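Local atomic coordinates of transcriptional regulator, MerR family (Bacillus thuringiensis serovar konkukian, PDB entry 3GPV), a protein that probably binds promoter DNA and regulates transcription, as a dimeric member of the MerR family. Residues R34-Q39 and M65-K70; K80-W85 and K98-Q103; P43-N48 and E57-Y62. All blocks are in the same frame, centred on the assembly; numbering follows the deposited sequence.

Interaction 1: R34-Q39 and M65-K70; sequences RYYDKQ and MILCLK
Tyr36 faces helix 57-70 from helix 30-38, and the two backbones come nearest where its CA lies 8.8 Å from the CA of Ile66. The pair belongs to the winged helix-turn-helix domain of the MerR family, in which helix 30-38 follows helix 19-25, a position consistent with its being the recognition helix. At this separation every close approach involves the side chain of Tyr36. The ring of Tyr36, held beside its own backbone N (chi1 -67°), crosses both partners on the opposing helix at about a right angle. Leu67 brings only its CD2 branch, which comes within 3.8 Å of Tyr36 CE2 in an oblique approach to the ring. Tyr36, which is buried, also packs on Leu41 and Phe42 of the following loop. Asp37 forms a salt bridge with Arg53 of strand 53-55, which ties helix 30-38 to the wing as well. Lys70 meets the phenol end with its hydrocarbon part. Lys70 CG sits at the edge of the ring, near its plane, 3.4 Å from Tyr36 OH. The bend at chi2 (-86°) carries CD and CE along the hydroxyl, with Lys70 CE 3.1 Å from Tyr36 OH; Lys70 NZ stays 3.8 Å from that oxygen.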
loop_
_atom_site.group_PDB
_atom_site.type_symbol
_atom_site.label_atom_id
_atom_site.label_comp_id
_atom_site.label_asym_id
_atom_site.label_seq_id
_atom_site.Cartn_x
_atom_site.Cartn_y
_atom_site.Cartn_z
ATOM N N ARG B 34 -2.370 -16.502 -10.714
ATOM C CA ARG B 34 -3.032 -17.715 -10.260
ATOM C C ARG B 34 -3.662 -17.502 -8.893
ATOM O O ARG B 34 -4.671 -18.122 -8.562
ATOM C CB ARG B 34 -2.042 -18.879 -10.242
ATOM C CG ARG B 34 -1.782 -19.439 -11.633
ATOM C CD ARG B 34 -0.649 -20.450 -11.652
ATOM N NE ARG B 34 -0.442 -20.990 -12.993
ATOM C CZ ARG B 34 0.622 -21.696 -13.362
ATOM N NH1 ARG B 34 1.590 -21.951 -12.489
ATOM N NH2 ARG B 34 0.721 -22.144 -14.608
ATOM N N TYR B 35 -3.074 -16.610 -8.104
ATOM C CA TYR B 35 -3.610 -16.309 -6.786
ATOM C C TYR B 35 -4.992 -15.698 -6.969
ATOM O O TYR B 35 -5.955 -16.085 -6.297
ATOM C CB TYR B 35 -2.706 -15.321 -6.054
ATOM C CG TYR B 35 -3.266 -14.845 -4.735
ATOM C CD1 TYR B 35 -3.587 -15.749 -3.726
ATOM C CD2 TYR B 35 -3.460 -13.488 -4.489
ATOM C CE1 TYR B 35 -4.084 -15.314 -2.502
ATOM C CE2 TYR B 35 -3.956 -13.042 -3.269
ATOM C CZ TYR B 35 -4.264 -13.960 -2.279
ATOM O OH TYR B 35 -4.744 -13.521 -1.064
ATOM N N TYR B 36 -5.081 -14.738 -7.887
ATOM C CA TYR B 36 -6.342 -14.077 -8.178
ATOM C C TYR B 36 -7.333 -15.110 -8.690
ATOM O O TYR B 36 -8.537 -15.012 -8.448
ATOM C CB TYR B 36 -6.139 -12.988 -9.230
ATOM C CG TYR B 36 -5.306 -11.820 -8.755
ATOM C CD1 TYR B 36 -5.642 -11.130 -7.594
ATOM C CD2 TYR B 36 -4.202 -11.382 -9.483
ATOM C CE1 TYR B 36 -4.905 -10.027 -7.168
ATOM C CE2 TYR B 36 -3.455 -10.281 -9.067
ATOM C CZ TYR B 36 -3.814 -9.607 -7.909
ATOM O OH TYR B 36 -3.095 -8.507 -7.492
ATOM N N ASP B 37 -6.815 -16.107 -9.396
ATOM C CA ASP B 37 -7.655 -17.162 -9.937
ATOM C C ASP B 37 -8.238 -17.966 -8.784
ATOM O O ASP B 37 -9.443 -18.192 -8.726
ATOM C CB ASP B 37 -6.838 -18.082 -10.840
ATOM C CG ASP B 37 -7.673 -18.705 -11.937
ATOM O OD1 ASP B 37 -8.831 -19.086 -11.669
ATOM O OD2 ASP B 37 -7.171 -18.820 -13.069
ATOM N N LYS B 38 -7.378 -18.395 -7.865
ATOM C CA LYS B 38 -7.826 -19.173 -6.716
ATOM C C LYS B 38 -8.809 -18.367 -5.881
ATOM O O LYS B 38 -9.758 -18.921 -5.329
ATOM C CB LYS B 38 -6.639 -19.583 -5.840
ATOM C CG LYS B 38 -5.621 -20.466 -6.530
ATOM C CD LYS B 38 -4.542 -20.916 -5.559
ATOM C CE LYS B 38 -3.426 -21.677 -6.266
ATOM N NZ LYS B 38 -2.674 -20.817 -7.221
ATOM N N GLN B 39 -8.573 -17.062 -5.781
ATOM C CA GLN B 39 -9.462 -16.191 -5.021
ATOM C C GLN B 39 -10.794 -16.044 -5.755
ATOM O O GLN B 39 -11.695 -15.341 -5.299
ATOM C CB GLN B 39 -8.818 -14.821 -4.816
ATOM C CG GLN B 39 -7.573 -14.847 -3.943
ATOM C CD GLN B 39 -7.856 -15.302 -2.520
ATOM O OE1 GLN B 39 -8.611 -14.660 -1.787
ATOM N NE2 GLN B 39 -7.245 -16.416 -2.124
HETATM N N MSE B 65 -9.286 -3.773 -14.002
HETATM C CA MSE B 65 -9.998 -3.191 -12.866
HETATM C C MSE B 65 -9.639 -3.957 -11.613
HETATM O O MSE B 65 -9.425 -3.362 -10.569
HETATM C CB MSE B 65 -11.516 -3.185 -13.058
HETATM C CG MSE B 65 -12.268 -2.533 -11.884
HETATM SE SE MSE B 65 -11.808 -0.654 -11.532
HETATM C CE MSE B 65 -12.601 0.053 -13.158
ATOM N N ILE B 66 -9.558 -5.274 -11.719
ATOM C CA ILE B 66 -9.199 -6.074 -10.561
ATOM C C ILE B 66 -7.893 -5.518 -10.026
ATOM O O ILE B 66 -7.788 -5.201 -8.851
ATOM C CB ILE B 66 -9.040 -7.574 -10.907
ATOM C CG1 ILE B 66 -10.387 -8.139 -11.348
ATOM C CG2 ILE B 66 -8.511 -8.331 -9.711
ATOM C CD1 ILE B 66 -11.541 -7.827 -10.393
ATOM N N LEU B 67 -6.922 -5.329 -10.914
ATOM C CA LEU B 67 -5.628 -4.807 -10.506
ATOM C C LEU B 67 -5.709 -3.381 -9.959
ATOM O O LEU B 67 -5.013 -3.039 -9.004
ATOM C CB LEU B 67 -4.642 -4.860 -11.681
ATOM C CG LEU B 67 -4.331 -6.265 -12.211
ATOM C CD1 LEU B 67 -3.409 -6.186 -13.403
ATOM C CD2 LEU B 67 -3.702 -7.090 -11.109
ATOM N N CYS B 68 -6.550 -2.560 -10.576
ATOM C CA CYS B 68 -6.726 -1.183 -10.153
ATOM C C CYS B 68 -7.246 -1.129 -8.722
ATOM O O CYS B 68 -6.724 -0.398 -7.892
ATOM C CB CYS B 68 -7.703 -0.479 -11.094
ATOM S SG CYS B 68 -8.273 1.155 -10.552
ATOM N N LEU B 69 -8.274 -1.917 -8.445
ATOM C CA LEU B 69 -8.877 -1.972 -7.122
ATOM C C LEU B 69 -7.926 -2.579 -6.092
ATOM O O LEU B 69 -7.888 -2.157 -4.940
ATOM C CB LEU B 69 -10.177 -2.782 -7.185
ATOM C CG LEU B 69 -11.268 -2.168 -8.068
ATOM C CD1 LEU B 69 -12.441 -3.112 -8.212
ATOM C CD2 LEU B 69 -11.713 -0.873 -7.457
ATOM N N LYS B 70 -7.155 -3.573 -6.510
ATOM C CA LYS B 70 -6.215 -4.213 -5.605
ATOM C C LYS B 70 -5.043 -3.283 -5.308
ATOM O O LYS B 70 -4.575 -3.210 -4.177
ATOM C CB LYS B 70 -5.723 -5.538 -6.203
ATOM C CG LYS B 70 -4.501 -6.146 -5.532
ATOM C CD LYS B 70 -3.225 -5.559 -6.125
ATOM C CE LYS B 70 -1.966 -6.258 -5.626
ATOM N NZ LYS B 70 -0.756 -5.733 -6.331
#

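Interaction 2: K80-W85 and K98-Q103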
loop_
_atom_site.group_PDB
_atom_site.type_symbol
_atom_site.label_atom_id
_atom_site.label_comp_id
_atom_site.label_asym_id
_atom_site.label_seq_id
_atom_site.Cartn_x
_atom_site.Cartn_y
_atom_site.Cartn_z
ATOM N N LYS B 80 -13.996 -9.406 -5.111
ATOM C CA LYS B 80 -14.708 -10.575 -5.611
ATOM C C LYS B 80 -16.193 -10.252 -5.669
ATOM O O LYS B 80 -16.894 -10.664 -6.591
ATOM C CB LYS B 80 -14.464 -11.788 -4.707
ATOM C CG LYS B 80 -15.145 -13.058 -5.194
ATOM C CD LYS B 80 -14.669 -14.290 -4.437
ATOM C CE LYS B 80 -14.955 -14.191 -2.938
ATOM N NZ LYS B 80 -14.463 -15.393 -2.184
ATOM N N GLN B 81 -16.656 -9.495 -4.681
ATOM C CA GLN B 81 -18.051 -9.094 -4.604
ATOM C C GLN B 81 -18.372 -8.215 -5.803
ATOM O O GLN B 81 -19.478 -8.261 -6.351
ATOM C CB GLN B 81 -18.293 -8.328 -3.310
ATOM C CG GLN B 81 -19.738 -8.007 -3.032
ATOM C CD GLN B 81 -19.960 -7.616 -1.586
ATOM O OE1 GLN B 81 -19.390 -6.640 -1.098
ATOM N NE2 GLN B 81 -20.788 -8.384 -0.888
ATOM N N PHE B 82 -17.389 -7.418 -6.211
ATOM C CA PHE B 82 -17.545 -6.529 -7.357
ATOM C C PHE B 82 -17.684 -7.366 -8.627
ATOM O O PHE B 82 -18.498 -7.074 -9.500
ATOM C CB PHE B 82 -16.326 -5.614 -7.486
ATOM C CG PHE B 82 -16.248 -4.896 -8.800
ATOM C CD1 PHE B 82 -17.107 -3.842 -9.083
ATOM C CD2 PHE B 82 -15.340 -5.296 -9.772
ATOM C CE1 PHE B 82 -17.068 -3.192 -10.319
ATOM C CE2 PHE B 82 -15.293 -4.656 -11.007
ATOM C CZ PHE B 82 -16.161 -3.601 -11.280
ATOM N N ILE B 83 -16.865 -8.405 -8.716
ATOM C CA ILE B 83 -16.863 -9.297 -9.861
ATOM C C ILE B 83 -18.161 -10.083 -9.944
ATOM O O ILE B 83 -18.761 -10.191 -11.013
ATOM C CB ILE B 83 -15.692 -10.273 -9.759
ATOM C CG1 ILE B 83 -14.383 -9.490 -9.794
ATOM C CG2 ILE B 83 -15.747 -11.288 -10.883
ATOM C CD1 ILE B 83 -13.174 -10.326 -9.388
ATOM N N ASP B 84 -18.591 -10.632 -8.813
ATOM C CA ASP B 84 -19.824 -11.403 -8.778
ATOM C C ASP B 84 -20.997 -10.531 -9.192
ATOM O O ASP B 84 -21.864 -10.973 -9.943
ATOM C CB ASP B 84 -20.061 -11.988 -7.384
ATOM C CG ASP B 84 -19.040 -13.049 -7.017
ATOM O OD1 ASP B 84 -18.630 -13.816 -7.913
ATOM O OD2 ASP B 84 -18.656 -13.129 -5.833
ATOM N N TRP B 85 -21.026 -9.293 -8.706
ATOM C CA TRP B 85 -22.098 -8.370 -9.067
ATOM C C TRP B 85 -22.061 -8.061 -10.556
ATOM O O TRP B 85 -23.105 -7.996 -11.202
ATOM C CB TRP B 85 -21.987 -7.051 -8.295
ATOM C CG TRP B 85 -22.475 -7.107 -6.887
ATOM C CD1 TRP B 85 -23.377 -7.981 -6.369
ATOM C CD2 TRP B 85 -22.133 -6.208 -5.826
ATOM N NE1 TRP B 85 -23.624 -7.687 -5.052
ATOM C CE2 TRP B 85 -22.873 -6.602 -4.691
ATOM C CE3 TRP B 85 -21.273 -5.105 -5.726
ATOM C CZ2 TRP B 85 -22.781 -5.930 -3.465
ATOM C CZ3 TRP B 85 -21.182 -4.434 -4.505
ATOM C CH2 TRP B 85 -21.933 -4.852 -3.392
ATOM N N LYS B 98 -22.218 2.229 -6.318
ATOM C CA LYS B 98 -21.931 2.608 -4.950
ATOM C C LYS B 98 -20.509 2.204 -4.537
ATOM O O LYS B 98 -19.781 3.015 -3.963
ATOM C CB LYS B 98 -22.969 1.984 -4.008
ATOM C CG LYS B 98 -22.710 2.198 -2.512
ATOM C CD LYS B 98 -22.373 3.651 -2.159
ATOM C CE LYS B 98 -23.469 4.619 -2.567
ATOM N NZ LYS B 98 -23.161 6.001 -2.123
ATOM N N LEU B 99 -20.126 0.962 -4.836
ATOM C CA LEU B 99 -18.801 0.447 -4.487
ATOM C C LEU B 99 -17.684 1.307 -5.070
ATOM O O LEU B 99 -16.708 1.610 -4.402
ATOM C CB LEU B 99 -18.633 -0.994 -4.985
ATOM C CG LEU B 99 -17.893 -1.961 -4.050
ATOM C CD1 LEU B 99 -17.441 -3.174 -4.830
ATOM C CD2 LEU B 99 -16.694 -1.273 -3.411
HETATM N N MSE B 100 -17.846 1.703 -6.325
HETATM C CA MSE B 100 -16.846 2.528 -6.985
HETATM C C MSE B 100 -16.768 3.893 -6.335
HETATM O O MSE B 100 -15.678 4.410 -6.122
HETATM C CB MSE B 100 -17.150 2.684 -8.485
HETATM C CG MSE B 100 -16.880 1.443 -9.286
HETATM SE SE MSE B 100 -14.989 0.922 -9.253
HETATM C CE MSE B 100 -15.179 -0.558 -8.040
ATOM N N LYS B 101 -17.929 4.465 -6.016
ATOM C CA LYS B 101 -17.958 5.782 -5.406
ATOM C C LYS B 101 -17.239 5.749 -4.071
ATOM O O LYS B 101 -16.509 6.671 -3.738
ATOM C CB LYS B 101 -19.401 6.285 -5.266
ATOM C CG LYS B 101 -20.022 6.668 -6.612
ATOM C CD LYS B 101 -21.429 7.230 -6.470
ATOM C CE LYS B 101 -21.419 8.577 -5.771
ATOM N NZ LYS B 101 -22.791 9.145 -5.613
ATOM N N GLN B 102 -17.412 4.680 -3.308
ATOM C CA GLN B 102 -16.721 4.597 -2.030
ATOM C C GLN B 102 -15.214 4.462 -2.271
ATOM O O GLN B 102 -14.396 5.091 -1.589
ATOM C CB GLN B 102 -17.235 3.410 -1.215
ATOM C CG GLN B 102 -18.730 3.474 -0.936
ATOM C CD GLN B 102 -19.222 2.314 -0.090
ATOM O OE1 GLN B 102 -18.952 1.155 -0.395
ATOM N NE2 GLN B 102 -19.957 2.622 0.978
ATOM N N GLN B 103 -14.845 3.646 -3.246
ATOM C CA GLN B 103 -13.426 3.462 -3.540
ATOM C C GLN B 103 -12.800 4.782 -3.977
ATOM O O GLN B 103 -11.678 5.104 -3.594
ATOM C CB GLN B 103 -13.231 2.400 -4.624
ATOM C CG GLN B 103 -11.772 2.014 -4.848
ATOM C CD GLN B 103 -11.088 1.491 -3.593
ATOM O OE1 GLN B 103 -11.723 1.241 -2.577
ATOM N NE2 GLN B 103 -9.782 1.313 -3.671
#
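The backbone N of Trp85 donates a 3.0 Å hydrogen bond to Gln81 O, the ordinary helical bond, and the same oxygen lies 3.1 Å above the plane of the Trp85 indole, offset toward the rim. The indole is thus folded back along helix 76-88, with its six-membered ring reaching helix 93-128, where Trp85 CZ3 meets Leu99 CD1 at 4.0 Å. The same Leu99 CD1 also touches Phe82 CB, at 3.8 Å, so one methyl meets both residues. Phe82 extends its ring away from its backbone N (chi1 167°) toward Met100, a selenomethionine. The Met100 chain bends twice to bring CE to 3.9 Å from Phe82 CD1, and its selenium lies 5.4 Å from the centroid of the Phe82 ring, 34° off the normal, an oblique Met-aromatic contact. Tyr128 and Ile121 of the second subunit pack on Phe82 and Met100 respectively. No hydrogen bond crosses between the segments, whose axes approach to 11.6 Å and run roughly antiparallel, at 149°. The arrangement is the helical hairpin that, in MerR-family regulators, leads from the DNA-binding domain into the long dimerisation helix.

Interaction 3: P43-N48 and E57-Y62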
loop_
_atom_site.group_PDB
_atom_site.type_symbol
_atom_site.label_atom_id
_atom_site.label_comp_id
_atom_site.label_asym_id
_atom_site.label_seq_id
_atom_site.Cartn_x
_atom_site.Cartn_y
_atom_site.Cartn_z
ATOM N N PRO B 43 -14.192 -15.439 -12.954
ATOM C CA PRO B 43 -15.276 -16.352 -13.330
ATOM C C PRO B 43 -15.640 -16.192 -14.800
ATOM O O PRO B 43 -16.334 -17.025 -15.376
ATOM C CB PRO B 43 -16.429 -15.928 -12.415
ATOM C CG PRO B 43 -15.739 -15.259 -11.254
ATOM C CD PRO B 43 -14.652 -14.482 -11.936
ATOM N N PHE B 44 -15.148 -15.114 -15.397
ATOM C CA PHE B 44 -15.425 -14.777 -16.789
ATOM C C PHE B 44 -14.435 -15.326 -17.809
ATOM O O PHE B 44 -14.502 -14.983 -18.987
ATOM C CB PHE B 44 -15.469 -13.262 -16.911
ATOM C CG PHE B 44 -14.325 -12.581 -16.225
ATOM C CD1 PHE B 44 -13.063 -12.564 -16.796
ATOM C CD2 PHE B 44 -14.504 -11.990 -14.979
ATOM C CE1 PHE B 44 -11.993 -11.969 -16.138
ATOM C CE2 PHE B 44 -13.441 -11.394 -14.313
ATOM C CZ PHE B 44 -12.186 -11.382 -14.891
ATOM N N LEU B 45 -13.516 -16.170 -17.366
ATOM C CA LEU B 45 -12.531 -16.723 -18.278
ATOM C C LEU B 45 -13.130 -17.758 -19.229
ATOM O O LEU B 45 -13.893 -18.632 -18.819
ATOM C CB LEU B 45 -11.377 -17.322 -17.478
ATOM C CG LEU B 45 -10.024 -16.633 -17.672
ATOM C CD1 LEU B 45 -10.204 -15.127 -17.846
ATOM C CD2 LEU B 45 -9.142 -16.955 -16.489
ATOM N N GLN B 46 -12.776 -17.638 -20.506
ATOM C CA GLN B 46 -13.267 -18.535 -21.543
ATOM C C GLN B 46 -12.371 -19.750 -21.746
ATOM O O GLN B 46 -11.399 -19.953 -21.013
ATOM C CB GLN B 46 -13.394 -17.781 -22.869
ATOM C CG GLN B 46 -14.808 -17.704 -23.401
ATOM C CD GLN B 46 -15.693 -16.775 -22.592
ATOM O OE1 GLN B 46 -15.460 -15.567 -22.546
ATOM N NE2 GLN B 46 -16.717 -17.336 -21.954
ATOM N N ARG B 47 -12.715 -20.543 -22.759
ATOM C CA ARG B 47 -11.996 -21.765 -23.121
ATOM C C ARG B 47 -11.545 -21.686 -24.573
ATOM O O ARG B 47 -12.242 -21.124 -25.414
ATOM C CB ARG B 47 -12.912 -22.981 -22.980
ATOM C CG ARG B 47 -13.496 -23.194 -21.604
ATOM C CD ARG B 47 -12.613 -24.104 -20.784
ATOM N NE ARG B 47 -13.098 -24.235 -19.416
ATOM C CZ ARG B 47 -12.384 -24.748 -18.422
ATOM N NH1 ARG B 47 -11.152 -25.179 -18.652
ATOM N NH2 ARG B 47 -12.897 -24.815 -17.201
ATOM N N ASN B 48 -10.376 -22.239 -24.867
ATOM C CA ASN B 48 -9.899 -22.246 -26.237
ATOM C C ASN B 48 -10.219 -23.631 -26.799
ATOM O O ASN B 48 -10.768 -24.478 -26.088
ATOM C CB ASN B 48 -8.396 -21.954 -26.298
ATOM C CG ASN B 48 -7.567 -22.975 -25.552
ATOM O OD1 ASN B 48 -8.097 -23.879 -24.905
ATOM N ND2 ASN B 48 -6.251 -22.831 -25.635
ATOM N N GLU B 57 -10.743 -10.101 -24.919
ATOM C CA GLU B 57 -10.657 -8.669 -24.672
ATOM C C GLU B 57 -11.443 -8.204 -23.449
ATOM O O GLU B 57 -10.988 -7.337 -22.707
ATOM C CB GLU B 57 -11.124 -7.901 -25.908
ATOM C CG GLU B 57 -10.674 -6.446 -25.941
ATOM C CD GLU B 57 -11.138 -5.719 -27.191
ATOM O OE1 GLU B 57 -12.366 -5.525 -27.352
ATOM O OE2 GLU B 57 -10.275 -5.348 -28.014
ATOM N N GLU B 58 -12.620 -8.766 -23.232
ATOM C CA GLU B 58 -13.411 -8.359 -22.084
ATOM C C GLU B 58 -12.797 -8.859 -20.772
ATOM O O GLU B 58 -12.851 -8.171 -19.748
ATOM C CB GLU B 58 -14.853 -8.861 -22.216
ATOM C CG GLU B 58 -15.733 -8.438 -21.048
ATOM C CD GLU B 58 -17.156 -8.116 -21.455
ATOM O OE1 GLU B 58 -17.919 -9.055 -21.764
ATOM O OE2 GLU B 58 -17.508 -6.914 -21.469
ATOM N N ALA B 59 -12.206 -10.049 -20.812
ATOM C CA ALA B 59 -11.591 -10.620 -19.626
ATOM C C ALA B 59 -10.448 -9.721 -19.167
ATOM O O ALA B 59 -10.223 -9.556 -17.977
ATOM C CB ALA B 59 -11.065 -12.026 -19.926
ATOM N N LEU B 60 -9.724 -9.153 -20.122
ATOM C CA LEU B 60 -8.609 -8.272 -19.798
ATOM C C LEU B 60 -9.079 -6.959 -19.162
ATOM O O LEU B 60 -8.435 -6.446 -18.246
ATOM C CB LEU B 60 -7.783 -7.978 -21.052
ATOM C CG LEU B 60 -7.028 -9.172 -21.641
ATOM C CD1 LEU B 60 -6.292 -8.747 -22.892
ATOM C CD2 LEU B 60 -6.059 -9.713 -20.616
ATOM N N LYS B 61 -10.188 -6.412 -19.662
ATOM C CA LYS B 61 -10.733 -5.172 -19.113
ATOM C C LYS B 61 -11.056 -5.422 -17.644
ATOM O O LYS B 61 -10.759 -4.597 -16.788
ATOM C CB LYS B 61 -11.991 -4.752 -19.880
ATOM C CG LYS B 61 -11.699 -4.325 -21.312
ATOM C CD LYS B 61 -12.973 -4.145 -22.132
ATOM C CE LYS B 61 -12.660 -3.719 -23.568
ATOM N NZ LYS B 61 -13.859 -3.796 -24.459
ATOM N N TYR B 62 -11.642 -6.575 -17.351
ATOM C CA TYR B 62 -11.961 -6.925 -15.972
ATOM C C TYR B 62 -10.675 -7.076 -15.148
ATOM O O TYR B 62 -10.618 -6.694 -13.979
ATOM C CB TYR B 62 -12.745 -8.237 -15.924
ATOM C CG TYR B 62 -14.246 -8.100 -16.052
ATOM C CD1 TYR B 62 -14.964 -7.277 -15.187
ATOM C CD2 TYR B 62 -14.953 -8.842 -16.992
ATOM C CE1 TYR B 62 -16.350 -7.202 -15.251
ATOM C CE2 TYR B 62 -16.338 -8.778 -17.068
ATOM C CZ TYR B 62 -17.033 -7.955 -16.193
ATOM O OH TYR B 62 -18.406 -7.889 -16.250
#
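Phe44 reaches from the loop ahead of strand 46-47 onto the first turns of helix 57-70, and its ring does most of the touching. From CB the chain turns CG into the crowded position between the backbone N and the carbonyl carbon (chi1 47°), which swings the ring over the helix. Phe44 CG lies 3.9 Å from Tyr62 CD2. Beyond it the two sides of the ring find different neighbours. Along one side, Phe44 CD1 packs on Ala59 CB at 3.8 Å, and CE1 comes to 3.5 Å from the carbonyl oxygen of Ala59, an oblique approach to the ring. Along the other, Phe44 CD2 rests 3.8 Å from Tyr62 CD2, and CE2 follows over Tyr62 CB and CG. At the tip, Phe44 CZ meets Tyr62 CB at 3.4 Å. That methylene stands over a face of the Phe44 ring, 29° off its normal, and makes a CH-pi contact. The two rings form an offset stack, with centroids 4.7 Å apart and planes at 21°. Because Ala59 and Tyr62 are one helical turn apart, the Phe44 ring spans that turn. The backbones come nearest here, the CA atoms of Leu45 and Ala59 lying 6.3 Å apart, consistent with the small Ala59 side chain. Leu45 completes the contact from the next position, its CD1 lying 3.8 Å from Ala59 CB. Asn56 OD1 accepts a hydrogen bond from Ala59 N near the beginning of the helix. The contact joins the wing of the winged helix-turn-helix domain to the helix that follows it. On one flank Met87 of helix 76-88 touches both Phe44 and Tyr62; on another, Leu45 packs against Phe55 of strand 53-55 and Ile19 of helix 19-25, while Gln46 pairs through its backbone with Ile54 in the antiparallel sheet.

In the fold
From the N terminus, helix 19-25 and helix 30-38 come first, and interaction 1 opens at the end of the latter. Before it closes on the C-terminal part of helix 57-70, the chain makes the wing, and interaction 3 closes a shorter loop there, nested inside that of interaction 1 and using the start of the same helix. Interaction 2 follows in series, joining helix 76-88 to helix 93-128. It touches both earlier contacts: Ile83 packs on Ile66 and on Pro43, while Met100 reaches Leu69. The probable recognition helix, the wing and the helical hairpin are thereby linked, with interactions 1 and 2 also touching the second subunit.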